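Local coordinates for soluble lytic murein transglycosylase (PDB 5OHU), which turns over cell-wall peptidoglycan as a lytic transglycosylase, acting both exolytically and endolytically, at residues A[482-485]-A[486-490]; A[559-562]-A[563-567]; A[580-583]-A[584-588]; A[611-614]-A[615-619]; A[630-633]-A[634-638]. All blocks are in the same frame, centred on the assembly; numbering follows the deposited sequence.

Interaction 1: A[482-485]-A[486-490]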
loop_
_atom_site.group_PDB
_atom_site.type_symbol
_atom_site.label_atom_id
_atom_site.label_comp_id
_atom_site.label_asym_id
_atom_site.label_seq_id
_atom_site.Cartn_x
_atom_site.Cartn_y
_atom_site.Cartn_z
ATOM N N LEU A 482 -0.840 -21.636 19.738
ATOM C CA LEU A 482 -1.971 -21.188 18.926
ATOM C C LEU A 482 -3.180 -22.106 19.090
ATOM O O LEU A 482 -4.310 -21.632 19.275
ATOM C CB LEU A 482 -1.564 -21.088 17.460
ATOM C CG LEU A 482 -0.687 -19.900 17.032
ATOM C CD1 LEU A 482 -0.496 -19.888 15.539
ATOM C CD2 LEU A 482 -1.373 -18.603 17.387
ATOM N N VAL A 483 -2.959 -23.424 19.038
ATOM C CA VAL A 483 -4.053 -24.384 19.147
ATOM C C VAL A 483 -4.645 -24.367 20.555
ATOM O O VAL A 483 -5.871 -24.379 20.730
ATOM C CB VAL A 483 -3.551 -25.782 18.729
ATOM C CG1 VAL A 483 -4.612 -26.859 18.973
ATOM C CG2 VAL A 483 -3.155 -25.765 17.236
ATOM N N ARG A 484 -3.790 -24.305 21.578
ATOM C CA ARG A 484 -4.264 -24.278 22.957
ATOM C C ARG A 484 -5.128 -23.047 23.235
ATOM O O ARG A 484 -6.231 -23.160 23.782
ATOM C CB ARG A 484 -3.071 -24.331 23.913
ATOM C CG ARG A 484 -3.466 -24.146 25.360
ATOM C CD ARG A 484 -2.280 -24.200 26.277
ATOM N NE ARG A 484 -1.440 -25.344 25.928
ATOM C CZ ARG A 484 -0.151 -25.275 25.609
ATOM N NH1 ARG A 484 0.456 -24.097 25.599
ATOM N NH2 ARG A 484 0.509 -26.394 25.313
ATOM N N GLU A 485 -4.650 -21.859 22.873
ATOM C CA GLU A 485 -5.435 -20.672 23.192
ATOM C C GLU A 485 -6.688 -20.604 22.351
ATOM O O GLU A 485 -7.732 -20.145 22.830
ATOM C CB GLU A 485 -4.603 -19.400 23.047
ATOM C CG GLU A 485 -3.298 -19.478 23.844
ATOM C CD GLU A 485 -3.529 -19.369 25.342
ATOM O OE1 GLU A 485 -4.501 -18.677 25.743
ATOM O OE2 GLU A 485 -2.755 -20.012 26.110
ATOM N N ALA A 486 -6.623 -21.058 21.097
ATOM C CA ALA A 486 -7.861 -21.162 20.336
ATOM C C ALA A 486 -8.864 -22.052 21.063
ATOM O O ALA A 486 -10.053 -21.718 21.160
ATOM C CB ALA A 486 -7.592 -21.708 18.940
ATOM N N LYS A 487 -8.395 -23.188 21.586
ATOM C CA LYS A 487 -9.277 -24.104 22.296
ATOM C C LYS A 487 -9.837 -23.456 23.555
ATOM O O LYS A 487 -11.048 -23.483 23.784
ATOM C CB LYS A 487 -8.525 -25.390 22.642
ATOM C CG LYS A 487 -9.387 -26.393 23.396
ATOM C CD LYS A 487 -8.802 -27.794 23.377
ATOM C CE LYS A 487 -9.451 -28.641 24.449
ATOM N NZ LYS A 487 -9.420 -27.947 25.776
ATOM N N ASN A 488 -8.957 -22.860 24.379
ATOM C CA ASN A 488 -9.385 -22.143 25.583
ATOM C C ASN A 488 -10.440 -21.082 25.295
ATOM O O ASN A 488 -11.390 -20.919 26.071
ATOM C CB ASN A 488 -8.185 -21.488 26.266
ATOM C CG ASN A 488 -7.246 -22.496 26.904
ATOM O OD1 ASN A 488 -7.495 -23.704 26.896
ATOM N ND2 ASN A 488 -6.143 -21.998 27.441
ATOM N N ARG A 489 -10.294 -20.340 24.200
ATOM C CA ARG A 489 -11.222 -19.258 23.900
ATOM C C ARG A 489 -12.365 -19.683 22.979
ATOM O O ARG A 489 -13.137 -18.830 22.534
ATOM C CB ARG A 489 -10.453 -18.069 23.301
ATOM C CG ARG A 489 -9.366 -17.516 24.219
ATOM C CD ARG A 489 -9.954 -16.692 25.339
ATOM N NE ARG A 489 -10.238 -17.493 26.543
ATOM C CZ ARG A 489 -9.329 -18.003 27.381
ATOM N NH1 ARG A 489 -8.033 -17.798 27.185
ATOM N NH2 ARG A 489 -9.728 -18.710 28.426
ATOM N N GLY A 490 -12.483 -20.969 22.665
ATOM C CA GLY A 490 -13.602 -21.410 21.836
ATOM C C GLY A 490 -13.565 -20.980 20.382
ATOM O O GLY A 490 -14.626 -20.790 19.764
HETATM O O HOH W 1 -6.240 -16.577 25.265
#
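Glu485 OE1 accepts a hydrogen bond from water 1 at 2.8 Å and faces NH1 of Arg489, one turn further along the helix, at 3.9 Å, a long salt bridge. The water closes that gap, since Arg489 NH1 donates to it at 2.9 Å while it lies in the guanidinium plane. Folding of Glu485 back at chi2 (-73°) and of Arg489 at chi2 and chi3 lays the two chains side by side, with carboxylate and guanidinium planes 49° apart, so the pair is not a flat bidentate one. CB of Asn488 lies over one face of the Arg489 guanidinium, toward its rim. Behind these groups the helical bonds are regular, the shortest being Asn488 N to Arg484 O at 2.8 Å. Glu485 also touches Arg552 of helix 547-564, and Arg489 packs on Ser559 there. Helix 479-488 ends at Asn488, and Gly490 just beyond, with positive phi (70°), is the C-prime residue: Gly490 N bonds Lys487 O at 3.1 Å and Leu491 N turns back to Ala486 O, the signature of a Schellman motif.

Interaction 2: A[559-562]-A[563-567]; sequences SQVH and SQFNG
Ser559 O receives two donors from Ser563, the backbone N at 2.9 Å and the side-chain OG at 3.1 Å, at the start of the last turn before helix 547-564 is closed by a Schellman motif. With chi1 at 41° the Ser563 hydroxyl sits between its own backbone N and carbonyl carbon and folds back on the helix, which puts OG within range of that carbonyl. Gln560 follows with the next helical bond, from Gln564 N to its O, while its side chain lies against Lys533 and Phe534 of helix 524-534. Val561 O takes Phe565 N at 3.2 Å and also stands at the edge of the Phe565 ring, near its plane; the apolar branch CG1 reaches Phe565 CD2 at 4.3 Å. This side is buried against helix 569-578, where Ala575 touches both residues. His562 O is where the reversing chain comes back: it receives Gly567 N at 2.6 Å, and Asn566 N bonds Ser563 O, Asn566 being the positive-phi C-prime residue. His562 CG stands anti to its backbone N (chi1 -179°), which swings the imidazole alongside the reversing chain. Trp495 also meets that ring. Over one face of the imidazole lies Gly567 CA, 3.4 Å from the ring centroid and 17° off the normal, a CH-pi contact.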
loop_
_atom_site.group_PDB
_atom_site.type_symbol
_atom_site.label_atom_id
_atom_site.label_comp_id
_atom_site.label_asym_id
_atom_site.label_seq_id
_atom_site.Cartn_x
_atom_site.Cartn_y
_atom_site.Cartn_z
ATOM N N SER A 559 -11.518 -13.397 20.608
ATOM C CA SER A 559 -12.751 -14.064 21.010
ATOM C C SER A 559 -13.816 -13.062 21.436
ATOM O O SER A 559 -15.009 -13.340 21.283
ATOM C CB SER A 559 -12.472 -15.071 22.128
ATOM O OG SER A 559 -12.316 -14.409 23.367
ATOM N N GLN A 560 -13.409 -11.906 21.974
ATOM C CA GLN A 560 -14.360 -10.835 22.283
ATOM C C GLN A 560 -15.010 -10.283 21.018
ATOM O O GLN A 560 -16.229 -10.097 20.955
ATOM C CB GLN A 560 -13.657 -9.702 23.033
ATOM C CG GLN A 560 -13.491 -9.937 24.522
ATOM C CD GLN A 560 -12.818 -8.760 25.227
ATOM O OE1 GLN A 560 -11.776 -8.259 24.790
ATOM N NE2 GLN A 560 -13.426 -8.307 26.319
ATOM N N VAL A 561 -14.205 -9.961 20.012
ATOM C CA VAL A 561 -14.788 -9.488 18.764
ATOM C C VAL A 561 -15.686 -10.576 18.179
ATOM O O VAL A 561 -16.774 -10.303 17.664
ATOM C CB VAL A 561 -13.677 -9.056 17.793
ATOM C CG1 VAL A 561 -14.276 -8.495 16.562
ATOM C CG2 VAL A 561 -12.803 -7.990 18.443
ATOM N N HIS A 562 -15.275 -11.831 18.337
ATOM C CA HIS A 562 -16.033 -12.957 17.809
ATOM C C HIS A 562 -17.418 -13.046 18.453
ATOM O O HIS A 562 -18.435 -13.154 17.752
ATOM C CB HIS A 562 -15.206 -14.229 18.032
ATOM C CG HIS A 562 -15.824 -15.487 17.515
ATOM N ND1 HIS A 562 -16.240 -16.497 18.353
ATOM C CD2 HIS A 562 -16.020 -15.946 16.255
ATOM C CE1 HIS A 562 -16.694 -17.515 17.639
ATOM N NE2 HIS A 562 -16.560 -17.211 16.362
ATOM N N SER A 563 -17.494 -12.989 19.786
ATOM C CA SER A 563 -18.834 -13.065 20.370
ATOM C C SER A 563 -19.613 -11.771 20.199
ATOM O O SER A 563 -20.840 -11.813 20.122
ATOM C CB SER A 563 -18.797 -13.471 21.852
ATOM O OG SER A 563 -17.758 -12.831 22.537
ATOM N N GLN A 564 -18.939 -10.637 20.073
ATOM C CA GLN A 564 -19.651 -9.393 19.828
ATOM C C GLN A 564 -20.416 -9.424 18.503
ATOM O O GLN A 564 -21.444 -8.753 18.383
ATOM C CB GLN A 564 -18.656 -8.234 19.878
ATOM C CG GLN A 564 -19.165 -6.930 19.352
ATOM C CD GLN A 564 -18.213 -5.785 19.624
ATOM O OE1 GLN A 564 -17.030 -5.993 19.910
ATOM N NE2 GLN A 564 -18.724 -4.564 19.530
ATOM N N PHE A 565 -19.970 -10.224 17.529
ATOM C CA PHE A 565 -20.665 -10.392 16.257
ATOM C C PHE A 565 -21.210 -11.804 16.112
ATOM O O PHE A 565 -21.148 -12.416 15.037
ATOM C CB PHE A 565 -19.747 -10.023 15.089
ATOM C CG PHE A 565 -19.509 -8.548 14.991
ATOM C CD1 PHE A 565 -20.465 -7.717 14.406
ATOM C CD2 PHE A 565 -18.376 -7.981 15.545
ATOM C CE1 PHE A 565 -20.282 -6.356 14.330
ATOM C CE2 PHE A 565 -18.187 -6.609 15.484
ATOM C CZ PHE A 565 -19.150 -5.787 14.863
ATOM N N ASN A 566 -21.716 -12.339 17.223
ATOM C CA ASN A 566 -22.462 -13.598 17.260
ATOM C C ASN A 566 -21.666 -14.761 16.676
ATOM O O ASN A 566 -22.224 -15.662 16.057
ATOM C CB ASN A 566 -23.813 -13.442 16.566
ATOM C CG ASN A 566 -24.647 -12.339 17.199
ATOM O OD1 ASN A 566 -24.821 -12.308 18.416
ATOM N ND2 ASN A 566 -25.120 -11.403 16.383
ATOM N N GLY A 567 -20.353 -14.760 16.903
ATOM C CA GLY A 567 -19.519 -15.856 16.456
ATOM C C GLY A 567 -19.343 -15.939 14.962
ATOM O O GLY A 567 -19.003 -17.006 14.445
#

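Interaction 3: A[580-583]-A[584-588]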
loop_
_atom_site.group_PDB
_atom_site.type_symbol
_atom_site.label_atom_id
_atom_site.label_comp_id
_atom_site.label_asym_id
_atom_site.label_seq_id
_atom_site.Cartn_x
_atom_site.Cartn_y
_atom_site.Cartn_z
ATOM N N PRO A 580 -15.150 -2.370 15.533
ATOM C CA PRO A 580 -16.559 -2.793 15.624
ATOM C C PRO A 580 -17.545 -1.748 15.132
ATOM O O PRO A 580 -18.559 -2.112 14.518
ATOM C CB PRO A 580 -16.730 -3.081 17.118
ATOM C CG PRO A 580 -15.341 -3.495 17.569
ATOM C CD PRO A 580 -14.417 -2.578 16.794
ATOM N N GLY A 581 -17.267 -0.462 15.360
ATOM C CA GLY A 581 -18.226 0.566 14.988
ATOM C C GLY A 581 -18.414 0.665 13.488
ATOM O O GLY A 581 -19.544 0.724 12.994
ATOM N N ARG A 582 -17.306 0.683 12.744
ATOM C CA ARG A 582 -17.402 0.680 11.292
ATOM C C ARG A 582 -18.204 -0.516 10.789
ATOM O O ARG A 582 -18.980 -0.391 9.836
ATOM C CB ARG A 582 -16.012 0.678 10.673
ATOM C CG ARG A 582 -15.381 2.033 10.618
ATOM C CD ARG A 582 -15.964 2.840 9.495
ATOM N NE ARG A 582 -15.125 3.998 9.217
ATOM C CZ ARG A 582 -15.504 5.257 9.396
ATOM N NH1 ARG A 582 -16.723 5.521 9.843
ATOM N NH2 ARG A 582 -14.668 6.250 9.114
ATOM N N VAL A 583 -18.022 -1.688 11.407
ATOM C CA VAL A 583 -18.726 -2.872 10.926
ATOM C C VAL A 583 -20.223 -2.745 11.177
ATOM O O VAL A 583 -21.033 -3.031 10.290
ATOM C CB VAL A 583 -18.142 -4.149 11.549
ATOM C CG1 VAL A 583 -18.956 -5.372 11.119
ATOM C CG2 VAL A 583 -16.681 -4.299 11.126
ATOM N N ARG A 584 -20.620 -2.284 12.368
ATOM C CA ARG A 584 -22.040 -2.055 12.620
ATOM C C ARG A 584 -22.623 -1.060 11.619
ATOM O O ARG A 584 -23.760 -1.220 11.162
ATOM C CB ARG A 584 -22.251 -1.589 14.062
ATOM C CG ARG A 584 -21.979 -2.687 15.086
ATOM C CD ARG A 584 -22.297 -2.273 16.526
ATOM N NE ARG A 584 -21.192 -1.567 17.177
ATOM C CZ ARG A 584 -21.204 -0.271 17.464
ATOM N NH1 ARG A 584 -22.271 0.462 17.163
ATOM N NH2 ARG A 584 -20.156 0.292 18.053
ATOM N N GLN A 585 -21.850 -0.036 11.244
ATOM C CA GLN A 585 -22.316 0.880 10.205
ATOM C C GLN A 585 -22.529 0.157 8.883
ATOM O O GLN A 585 -23.492 0.444 8.162
ATOM C CB GLN A 585 -21.326 2.027 10.008
ATOM C CG GLN A 585 -21.191 2.957 11.195
ATOM C CD GLN A 585 -20.485 4.248 10.833
ATOM O OE1 GLN A 585 -19.326 4.241 10.414
ATOM N NE2 GLN A 585 -21.184 5.367 10.994
ATOM N N TRP A 586 -21.636 -0.775 8.539
ATOM C CA TRP A 586 -21.781 -1.518 7.294
ATOM C C TRP A 586 -22.899 -2.555 7.347
ATOM O O TRP A 586 -23.190 -3.186 6.329
ATOM C CB TRP A 586 -20.462 -2.188 6.940
ATOM C CG TRP A 586 -19.332 -1.220 6.787
ATOM C CD1 TRP A 586 -19.424 0.111 6.521
ATOM C CD2 TRP A 586 -17.933 -1.511 6.895
ATOM N NE1 TRP A 586 -18.170 0.667 6.441
ATOM C CE2 TRP A 586 -17.237 -0.304 6.672
ATOM C CE3 TRP A 586 -17.202 -2.673 7.153
ATOM C CZ2 TRP A 586 -15.842 -0.222 6.719
ATOM C CZ3 TRP A 586 -15.816 -2.592 7.189
ATOM C CH2 TRP A 586 -15.152 -1.379 6.971
ATOM N N LEU A 587 -23.537 -2.730 8.493
ATOM C CA LEU A 587 -24.659 -3.639 8.631
ATOM C C LEU A 587 -26.012 -2.933 8.701
ATOM O O LEU A 587 -27.040 -3.620 8.745
ATOM C CB LEU A 587 -24.467 -4.495 9.884
ATOM C CG LEU A 587 -23.331 -5.513 9.801
ATOM C CD1 LEU A 587 -23.084 -6.139 11.156
ATOM C CD2 LEU A 587 -23.701 -6.574 8.781
ATOM N N LYS A 588 -26.039 -1.597 8.729
ATOM C CA LYS A 588 -27.289 -0.865 8.926
ATOM C C LYS A 588 -28.289 -1.202 7.830
ATOM O O LYS A 588 -27.960 -1.169 6.641
ATOM C CB LYS A 588 -27.050 0.651 8.945
ATOM C CG LYS A 588 -26.105 1.178 10.020
ATOM C CD LYS A 588 -26.340 2.675 10.273
ATOM C CE LYS A 588 -25.045 3.452 10.543
ATOM N NZ LYS A 588 -24.449 3.997 9.273
#
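Helix 580-586 carries a side-chain bond on its surface, where Arg582 NH1 donates to Gln585 OE1 at 3.0 Å. The acceptor lies at the edge of the guanidinium, and the donor in the carbonyl plane of the amide; the two flat groups are only 6° apart. Arg582 makes this reach by bending at chi2 (-77°). The same residue meets Trp586 differently, since its carbonyl O lies over one face of the indole, 3.2 Å from Trp586 CG, while also accepting Trp586 N at 3.0 Å. This helix belongs to the SLT domain, of the lysozyme clan, and its inner side is apolar. There Val583 splits its branches: CG2 approaches Trp586 CE3 at 4.3 Å, and CG1 lies alongside Leu587 CD1 at 4.2 Å. Ala575 of helix 569-578 and Trp598 of helix 595-600 pack on Val583, and Phe604 meets the indole edge-to-face. Trp586 O accepts hydrogen bonds from Trp598 NE1 and from Arg319 NH2, the latter tying this turn to helix 307-319.

Interaction 4: A[611-614]-A[615-619]; sequences VQNV and LSYAV
Asn613 (chi1 -74°) and Tyr617 (chi1 -63°) both place CG opposite their carbonyl carbons and beside the backbone N, so their side chains leave helix 605-624 alongside each other and point the same way. This is an i to i+4 side-chain pair on one helix face, with amide and phenol planes 23° apart. Asn613 CB sits over the Tyr617 ring, 4.2 Å from its centroid, in a CH-pi contact. The backbone carbonyl of Asn613 lies over the Tyr617 ring too, near its root: O is 3.0 Å from Tyr617 CG and at the same time accepts Tyr617 N at 2.7 Å. Ala498, Arg501 and Gln502 of helix 493-504 touch the tyrosine, Phe474 meets its ring, and Asn613 OD1 takes a weak hydrogen bond from Gln502 NE2. Toward helix 595-600 the packing is apolar. Val611 CG1 and Leu615 CD1 run side by side at 3.8 Å, and both residues press on Ile599 of that helix. Toward helix 374-383 the buried Gln612 finds a polar partner, its NE2 bonding Tyr375 OH. The buried hydroxyl of Ser616 is satisfied within the helix itself, because Gln612 O is gripped twice by that residue: Ser616 N at 3.0 Å and Ser616 OG at 2.9 Å arrive from opposite faces of its carbonyl plane.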
loop_
_atom_site.group_PDB
_atom_site.type_symbol
_atom_site.label_atom_id
_atom_site.label_comp_id
_atom_site.label_asym_id
_atom_site.label_seq_id
_atom_site.Cartn_x
_atom_site.Cartn_y
_atom_site.Cartn_z
ATOM N N VAL A 611 -10.395 -9.242 4.914
ATOM C CA VAL A 611 -11.361 -10.309 5.183
ATOM C C VAL A 611 -11.184 -11.464 4.199
ATOM O O VAL A 611 -11.161 -12.636 4.589
ATOM C CB VAL A 611 -12.795 -9.743 5.126
ATOM C CG1 VAL A 611 -13.810 -10.869 5.149
ATOM C CG2 VAL A 611 -13.036 -8.748 6.297
ATOM N N GLN A 612 -11.093 -11.155 2.905
ATOM C CA GLN A 612 -10.928 -12.233 1.941
ATOM C C GLN A 612 -9.646 -13.008 2.198
ATOM O O GLN A 612 -9.644 -14.241 2.076
ATOM C CB GLN A 612 -10.985 -11.692 0.518
ATOM C CG GLN A 612 -12.316 -11.050 0.187
ATOM C CD GLN A 612 -12.387 -10.537 -1.245
ATOM O OE1 GLN A 612 -11.368 -10.451 -1.934
ATOM N NE2 GLN A 612 -13.598 -10.203 -1.705
ATOM N N ASN A 613 -8.570 -12.324 2.613
ATOM C CA ASN A 613 -7.330 -13.031 2.930
ATOM C C ASN A 613 -7.525 -13.977 4.115
ATOM O O ASN A 613 -7.150 -15.152 4.060
ATOM C CB ASN A 613 -6.201 -12.051 3.282
ATOM C CG ASN A 613 -5.634 -11.301 2.080
ATOM O OD1 ASN A 613 -4.812 -10.386 2.250
ATOM N ND2 ASN A 613 -6.150 -11.585 0.895
ATOM N N VAL A 614 -8.043 -13.444 5.228
ATOM C CA VAL A 614 -8.190 -14.222 6.455
ATOM C C VAL A 614 -9.065 -15.445 6.215
ATOM O O VAL A 614 -8.724 -16.555 6.630
ATOM C CB VAL A 614 -8.750 -13.344 7.587
ATOM C CG1 VAL A 614 -9.161 -14.204 8.785
ATOM C CG2 VAL A 614 -7.699 -12.278 8.009
ATOM N N LEU A 615 -10.206 -15.267 5.541
ATOM C CA LEU A 615 -11.064 -16.418 5.284
ATOM C C LEU A 615 -10.349 -17.440 4.415
ATOM O O LEU A 615 -10.449 -18.645 4.661
ATOM C CB LEU A 615 -12.376 -15.985 4.630
ATOM C CG LEU A 615 -13.293 -15.156 5.535
ATOM C CD1 LEU A 615 -14.481 -14.554 4.738
ATOM C CD2 LEU A 615 -13.798 -16.010 6.708
ATOM N N SER A 616 -9.637 -16.979 3.384
ATOM C CA SER A 616 -8.926 -17.908 2.510
ATOM C C SER A 616 -7.819 -18.625 3.272
ATOM O O SER A 616 -7.623 -19.833 3.107
ATOM C CB SER A 616 -8.347 -17.159 1.306
ATOM O OG SER A 616 -9.380 -16.618 0.489
ATOM N N TYR A 617 -7.095 -17.895 4.122
ATOM C CA TYR A 617 -6.004 -18.501 4.873
ATOM C C TYR A 617 -6.528 -19.547 5.844
ATOM O O TYR A 617 -5.881 -20.583 6.043
ATOM C CB TYR A 617 -5.208 -17.425 5.631
ATOM C CG TYR A 617 -4.505 -16.388 4.760
ATOM C CD1 TYR A 617 -4.344 -16.578 3.384
ATOM C CD2 TYR A 617 -4.013 -15.211 5.316
ATOM C CE1 TYR A 617 -3.705 -15.623 2.590
ATOM C CE2 TYR A 617 -3.368 -14.264 4.541
ATOM C CZ TYR A 617 -3.213 -14.477 3.182
ATOM O OH TYR A 617 -2.580 -13.527 2.419
ATOM N N ALA A 618 -7.697 -19.294 6.447
ATOM C CA ALA A 618 -8.252 -20.246 7.397
ATOM C C ALA A 618 -8.587 -21.560 6.714
ATOM O O ALA A 618 -8.477 -22.621 7.329
ATOM C CB ALA A 618 -9.491 -19.666 8.087
ATOM N N VAL A 619 -9.006 -21.515 5.447
ATOM C CA VAL A 619 -9.228 -22.755 4.718
ATOM C C VAL A 619 -7.938 -23.548 4.658
ATOM O O VAL A 619 -7.903 -24.747 4.963
ATOM C CB VAL A 619 -9.774 -22.475 3.306
ATOM C CG1 VAL A 619 -9.815 -23.757 2.515
ATOM C CG2 VAL A 619 -11.164 -21.878 3.373
#

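Interaction 5: A[630-633]-A[634-638]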
loop_
_atom_site.group_PDB
_atom_site.type_symbol
_atom_site.label_atom_id
_atom_site.label_comp_id
_atom_site.label_asym_id
_atom_site.label_seq_id
_atom_site.Cartn_x
_atom_site.Cartn_y
_atom_site.Cartn_z
ATOM N N PRO A 630 -14.497 -24.777 5.819
ATOM C CA PRO A 630 -15.067 -24.234 4.588
ATOM C C PRO A 630 -14.838 -22.725 4.532
ATOM O O PRO A 630 -14.617 -22.074 5.557
ATOM C CB PRO A 630 -16.563 -24.554 4.713
ATOM C CG PRO A 630 -16.804 -24.819 6.172
ATOM C CD PRO A 630 -15.508 -25.248 6.775
ATOM N N ILE A 631 -14.948 -22.152 3.328
ATOM C CA ILE A 631 -14.663 -20.721 3.179
ATOM C C ILE A 631 -15.565 -19.882 4.091
ATOM O O ILE A 631 -15.133 -18.859 4.635
ATOM C CB ILE A 631 -14.772 -20.295 1.703
ATOM C CG1 ILE A 631 -14.297 -18.833 1.531
ATOM C CG2 ILE A 631 -16.196 -20.474 1.159
ATOM C CD1 ILE A 631 -12.787 -18.660 1.678
ATOM N N VAL A 632 -16.833 -20.287 4.263
ATOM C CA VAL A 632 -17.685 -19.770 5.331
ATOM C C VAL A 632 -18.497 -20.918 5.907
ATOM O O VAL A 632 -18.820 -21.897 5.229
ATOM C CB VAL A 632 -18.655 -18.655 4.884
ATOM C CG1 VAL A 632 -17.925 -17.318 4.730
ATOM C CG2 VAL A 632 -19.375 -19.076 3.618
ATOM N N ASP A 633 -18.850 -20.769 7.168
ATOM C CA ASP A 633 -19.660 -21.753 7.862
ATOM C C ASP A 633 -21.143 -21.525 7.589
ATOM O O ASP A 633 -21.562 -20.438 7.182
ATOM C CB ASP A 633 -19.356 -21.701 9.359
ATOM C CG ASP A 633 -18.012 -22.325 9.683
ATOM O OD1 ASP A 633 -17.733 -23.435 9.166
ATOM O OD2 ASP A 633 -17.236 -21.708 10.428
ATOM N N TRP A 634 -21.934 -22.585 7.803
ATOM C CA TRP A 634 -23.384 -22.501 7.610
ATOM C C TRP A 634 -23.961 -21.279 8.290
ATOM O O TRP A 634 -24.763 -20.551 7.696
ATOM C CB TRP A 634 -24.089 -23.738 8.168
ATOM C CG TRP A 634 -23.688 -25.000 7.552
ATOM C CD1 TRP A 634 -23.113 -26.074 8.177
ATOM C CD2 TRP A 634 -23.849 -25.365 6.180
ATOM N NE1 TRP A 634 -22.875 -27.073 7.277
ATOM C CE2 TRP A 634 -23.325 -26.674 6.041
ATOM C CE3 TRP A 634 -24.372 -24.709 5.052
ATOM C CZ2 TRP A 634 -23.307 -27.350 4.814
ATOM C CZ3 TRP A 634 -24.360 -25.375 3.821
ATOM C CH2 TRP A 634 -23.827 -26.692 3.715
ATOM N N HIS A 635 -23.563 -21.024 9.533
ATOM C CA HIS A 635 -24.203 -19.925 10.240
ATOM C C HIS A 635 -23.726 -18.559 9.784
ATOM O O HIS A 635 -24.273 -17.557 10.243
ATOM C CB HIS A 635 -23.998 -20.047 11.747
ATOM C CG HIS A 635 -22.605 -19.751 12.203
ATOM N ND1 HIS A 635 -21.593 -20.692 12.173
ATOM C CD2 HIS A 635 -22.065 -18.633 12.749
ATOM C CE1 HIS A 635 -20.486 -20.162 12.670
ATOM N NE2 HIS A 635 -20.747 -18.915 13.027
ATOM N N GLU A 636 -22.730 -18.496 8.899
ATOM C CA GLU A 636 -22.182 -17.235 8.413
ATOM C C GLU A 636 -22.731 -16.812 7.052
ATOM O O GLU A 636 -22.498 -15.673 6.639
ATOM C CB GLU A 636 -20.650 -17.344 8.330
ATOM C CG GLU A 636 -19.973 -17.633 9.660
ATOM C CD GLU A 636 -18.485 -17.973 9.516
ATOM O OE1 GLU A 636 -17.737 -17.761 10.501
ATOM O OE2 GLU A 636 -18.083 -18.460 8.420
ATOM N N ARG A 637 -23.463 -17.686 6.352
ATOM C CA ARG A 637 -23.795 -17.414 4.956
ATOM C C ARG A 637 -24.777 -16.250 4.791
ATOM O O ARG A 637 -24.807 -15.628 3.724
ATOM C CB ARG A 637 -24.334 -18.688 4.303
ATOM C CG ARG A 637 -23.402 -19.872 4.513
ATOM C CD ARG A 637 -23.793 -21.105 3.721
ATOM N NE ARG A 637 -23.608 -20.878 2.304
ATOM C CZ ARG A 637 -22.591 -21.350 1.583
ATOM N NH1 ARG A 637 -21.657 -22.099 2.145
ATOM N NH2 ARG A 637 -22.518 -21.065 0.294
ATOM N N TYR A 638 -25.600 -15.962 5.806
ATOM C CA TYR A 638 -26.486 -14.802 5.817
ATOM C C TYR A 638 -26.398 -14.122 7.172
ATOM O O TYR A 638 -26.168 -14.777 8.193
ATOM C CB TYR A 638 -27.968 -15.143 5.606
ATOM C CG TYR A 638 -28.343 -15.666 4.261
ATOM C CD1 TYR A 638 -28.513 -14.804 3.198
ATOM C CD2 TYR A 638 -28.561 -17.028 4.055
ATOM C CE1 TYR A 638 -28.856 -15.279 1.948
ATOM C CE2 TYR A 638 -28.912 -17.505 2.817
ATOM C CZ TYR A 638 -29.066 -16.614 1.765
ATOM O OH TYR A 638 -29.414 -17.060 0.511
HETATM O O HOH W 2 -21.173 -23.174 4.568
HETATM O O HOH W 3 -17.524 -19.680 12.414
#
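Glu636 OE2 and Asp633 N make the tight part of this contact, an almost straight hydrogen bond (176° at the hydrogen) of 2.7 Å that meets the carboxylate from above its plane. The return bond, Glu636 N to Asp633 O at 2.8 Å, closes a type I beta turn over Trp634 and His635, and with both bonds Asp633 and Glu636 clasp each other. The extended Glu636 chain also sets OE2 3.4 Å from Val632 CA. The carboxylates of Asp633 and Glu636 come close, OD2 lying 3.9 Å from OE2; water 3 donates to Asp633 OD2 and Glu636 OE1, and Arg569 forms a salt bridge with Glu636 OE1, which would ease the repulsion. The looser side is watery: water 2 joins Arg637 NH1 (2.7 Å) to Val632 O (2.8 Å) and lies over the exposed Trp634 indole, while Val632 CG2 lies over one guanidinium face. The turn follows helix 605-624, on which Ile631 packs. Arg637 forms a salt bridge with Asp381 of helix 374-383 and backbone bonds with Phe595, just before strand 638-639 pairs antiparallel with strand 593-594.

Overall arrangement
From the N terminus the five contacts come strictly in series; each is local, so none nests in or crosses another and none closes a long loop. Interaction 1 ends helix 479-488 and touches interaction 2 where Arg489 CB meets Ser559 CB at 3.8 Å. Interaction 2 leans on interaction 3 through Phe565 CE1 and Val583 CG1, 3.6 Å apart, joining helix 547-564 to helix 580-586. Interaction 4, about 7 Å from interaction 3 at nearest atoms, lies mid-way along helix 605-624. Interaction 5 packs on it, Ile631 CA resting 3.7 Å from Val619 CG2, and returns to interaction 2 by a probable hydrogen bond between His635 NE2 and Gly567 O, so the C-terminal tail ties back to the turn that follows helix 547-564.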